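Local coordinates for lipase (PDB 1LGY), which hydrolyses the ester bonds of triglycerides and their partial glycerides, with strong 1,3-positional specificity, at residues G65-S70 against I76-R81. Sequence-based numbering, arbitrary orientation.
Sequences GYVLRS and IYLVFR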
loop_
_atom_site.group_PDB
_atom_site.type_symbol
_atom_site.label_atom_id
_atom_site.label_comp_id
_atom_site.label_asym_id
_atom_site.label_seq_id
_atom_site.Cartn_x
_atom_site.Cartn_y
_atom_site.Cartn_z
ATOM N N GLY A 65 4.416 2.968 10.894
ATOM C CA GLY A 65 3.045 2.746 10.531
ATOM C C GLY A 65 2.122 3.138 11.647
ATOM O O GLY A 65 2.577 3.547 12.711
ATOM N N TYR A 66 0.828 3.012 11.477
ATOM C CA TYR A 66 -0.062 3.275 12.585
ATOM C C TYR A 66 -1.422 2.640 12.471
ATOM O O TYR A 66 -1.872 2.354 11.368
ATOM C CB TYR A 66 -0.251 4.748 12.741
ATOM C CG TYR A 66 -0.896 5.487 11.583
ATOM C CD1 TYR A 66 -2.288 5.574 11.481
ATOM C CD2 TYR A 66 -0.086 6.136 10.651
ATOM C CE1 TYR A 66 -2.881 6.312 10.449
ATOM C CE2 TYR A 66 -0.672 6.883 9.618
ATOM C CZ TYR A 66 -2.059 6.954 9.536
ATOM O OH TYR A 66 -2.641 7.636 8.501
ATOM N N VAL A 67 -2.135 2.388 13.569
ATOM C CA VAL A 67 -3.503 1.868 13.467
ATOM C C VAL A 67 -4.379 3.069 13.823
ATOM O O VAL A 67 -4.105 3.827 14.761
ATOM C CB VAL A 67 -3.712 0.703 14.462
ATOM C CG1 VAL A 67 -5.156 0.271 14.411
ATOM C CG2 VAL A 67 -2.858 -0.513 14.074
ATOM N N LEU A 68 -5.431 3.291 13.057
ATOM C CA LEU A 68 -6.256 4.457 13.308
ATOM C C LEU A 68 -7.705 4.009 13.302
ATOM O O LEU A 68 -8.015 3.195 12.445
ATOM C CB LEU A 68 -5.953 5.439 12.196
ATOM C CG LEU A 68 -6.754 6.728 12.124
ATOM C CD1 LEU A 68 -6.106 7.810 12.947
ATOM C CD2 LEU A 68 -6.785 7.215 10.686
ATOM N N ARG A 69 -8.606 4.387 14.211
ATOM C CA ARG A 69 -10.029 4.048 14.091
ATOM C C ARG A 69 -10.843 5.320 13.860
ATOM O O ARG A 69 -10.499 6.436 14.255
ATOM C CB ARG A 69 -10.496 3.360 15.349
ATOM C CG ARG A 69 -11.880 2.770 15.266
ATOM C CD ARG A 69 -12.276 2.378 16.640
ATOM N NE ARG A 69 -12.539 3.558 17.437
ATOM C CZ ARG A 69 -12.104 3.641 18.682
ATOM N NH1 ARG A 69 -11.434 2.669 19.273
ATOM N NH2 ARG A 69 -12.250 4.767 19.340
ATOM N N SER A 70 -11.935 5.211 13.120
ATOM C CA SER A 70 -12.799 6.340 12.764
ATOM C C SER A 70 -14.176 5.775 12.992
ATOM O O SER A 70 -14.636 4.928 12.211
ATOM C CB SER A 70 -12.737 6.718 11.305
ATOM O OG SER A 70 -13.810 7.573 10.933
ATOM N N ILE A 76 -11.161 0.965 10.424
ATOM C CA ILE A 76 -9.924 0.787 11.132
ATOM C C ILE A 76 -8.941 0.773 9.991
ATOM O O ILE A 76 -9.004 -0.102 9.128
ATOM C CB ILE A 76 -9.836 -0.556 11.818
ATOM C CG1 ILE A 76 -10.977 -0.717 12.757
ATOM C CG2 ILE A 76 -8.524 -0.640 12.594
ATOM C CD1 ILE A 76 -11.204 -2.201 12.933
ATOM N N TYR A 77 -8.055 1.763 9.997
ATOM C CA TYR A 77 -7.054 1.956 8.965
ATOM C C TYR A 77 -5.722 1.412 9.409
ATOM O O TYR A 77 -5.371 1.672 10.550
ATOM C CB TYR A 77 -6.865 3.441 8.672
ATOM C CG TYR A 77 -8.017 4.112 7.931
ATOM C CD1 TYR A 77 -8.104 3.989 6.544
ATOM C CD2 TYR A 77 -8.970 4.856 8.617
ATOM C CE1 TYR A 77 -9.132 4.595 5.839
ATOM C CE2 TYR A 77 -10.002 5.479 7.912
ATOM C CZ TYR A 77 -10.068 5.336 6.535
ATOM O OH TYR A 77 -11.084 5.924 5.833
ATOM N N LEU A 78 -4.961 0.694 8.581
ATOM C CA LEU A 78 -3.640 0.241 8.962
ATOM C C LEU A 78 -2.787 0.952 7.912
ATOM O O LEU A 78 -3.045 0.758 6.720
ATOM C CB LEU A 78 -3.516 -1.204 8.763
ATOM C CG LEU A 78 -2.647 -2.139 9.598
ATOM C CD1 LEU A 78 -2.480 -3.385 8.731
ATOM C CD2 LEU A 78 -1.309 -1.549 10.019
ATOM N N VAL A 79 -1.807 1.813 8.281
ATOM C CA VAL A 79 -1.106 2.612 7.275
ATOM C C VAL A 79 0.361 2.386 7.439
ATOM O O VAL A 79 0.851 2.431 8.555
ATOM C CB VAL A 79 -1.460 4.118 7.475
ATOM C CG1 VAL A 79 -0.646 5.045 6.584
ATOM C CG2 VAL A 79 -2.939 4.297 7.142
ATOM N N PHE A 80 1.095 2.206 6.352
ATOM C CA PHE A 80 2.550 2.015 6.433
ATOM C C PHE A 80 3.361 2.976 5.586
ATOM O O PHE A 80 2.863 3.614 4.663
ATOM C CB PHE A 80 3.003 0.649 5.961
ATOM C CG PHE A 80 2.481 -0.548 6.715
ATOM C CD1 PHE A 80 1.263 -1.095 6.348
ATOM C CD2 PHE A 80 3.225 -1.094 7.771
ATOM C CE1 PHE A 80 0.777 -2.193 7.039
ATOM C CE2 PHE A 80 2.710 -2.198 8.444
ATOM C CZ PHE A 80 1.490 -2.746 8.084
ATOM N N ARG A 81 4.661 3.041 5.931
ATOM C CA ARG A 81 5.664 3.707 5.094
ATOM C C ARG A 81 7.042 3.139 5.434
ATOM O O ARG A 81 7.286 2.730 6.565
ATOM C CB ARG A 81 5.747 5.202 5.337
ATOM C CG ARG A 81 6.277 5.601 6.702
ATOM C CD ARG A 81 6.666 7.038 6.691
ATOM N NE ARG A 81 7.563 7.235 7.788
ATOM C CZ ARG A 81 8.838 7.430 7.512
ATOM N NH1 ARG A 81 9.312 7.453 6.278
ATOM N NH2 ARG A 81 9.681 7.625 8.492
#
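Y66 and L68 pair with V79 and Y77 as antiparallel hydrogen-bonded pairs, joining the arms of a hairpin whose axes run at 159° through four backbone bonds, the shortest from Y77 N to L68 O at 2.8 Å. The longest runs from V79 N to Y66 O at 3.1 Å. L68 O, which accepts the Y77 N-H bond, also has the CA of I76 at 3.3 Å, a weaker CA-H...O contact.

On the face carrying Y66, L68, Y77 and V79, V79 stands alongside Y66 and lays its isopropyl group against one face of the ring. V79 CB sits 3.7 Å from the centroid of the Y66 ring and 20° off its normal, a CH-pi contact, while V79 CG1 touches Y66 CE2 at 3.5 Å and CG2 lies near CZ and OH. With chi1 at 62°, Y66 CG is set between the backbone N and the carbonyl carbon, which swings the ring toward the neighbouring strand. L68 CD2 meets Y77 CD2 obliquely at 3.8 Å.

On the face of V67, I76 and L78 the direct contacts between the strands are fewer: V67 CG1 rests on I76 CG2 at 3.9 Å, and helix 110-133 packs against this face through V126, V127 and L131. The hairpin belongs to the central sheet of the alpha/beta-hydrolase fold, beside strand 138-144, which leads to the nucleophile S145. Four backbone bonds thus set its register, while ring and isopropyl pack as an apolar pair and the phenol oxygens of Y66 and Y77 are tied to T26 and K19 of helix 11-26.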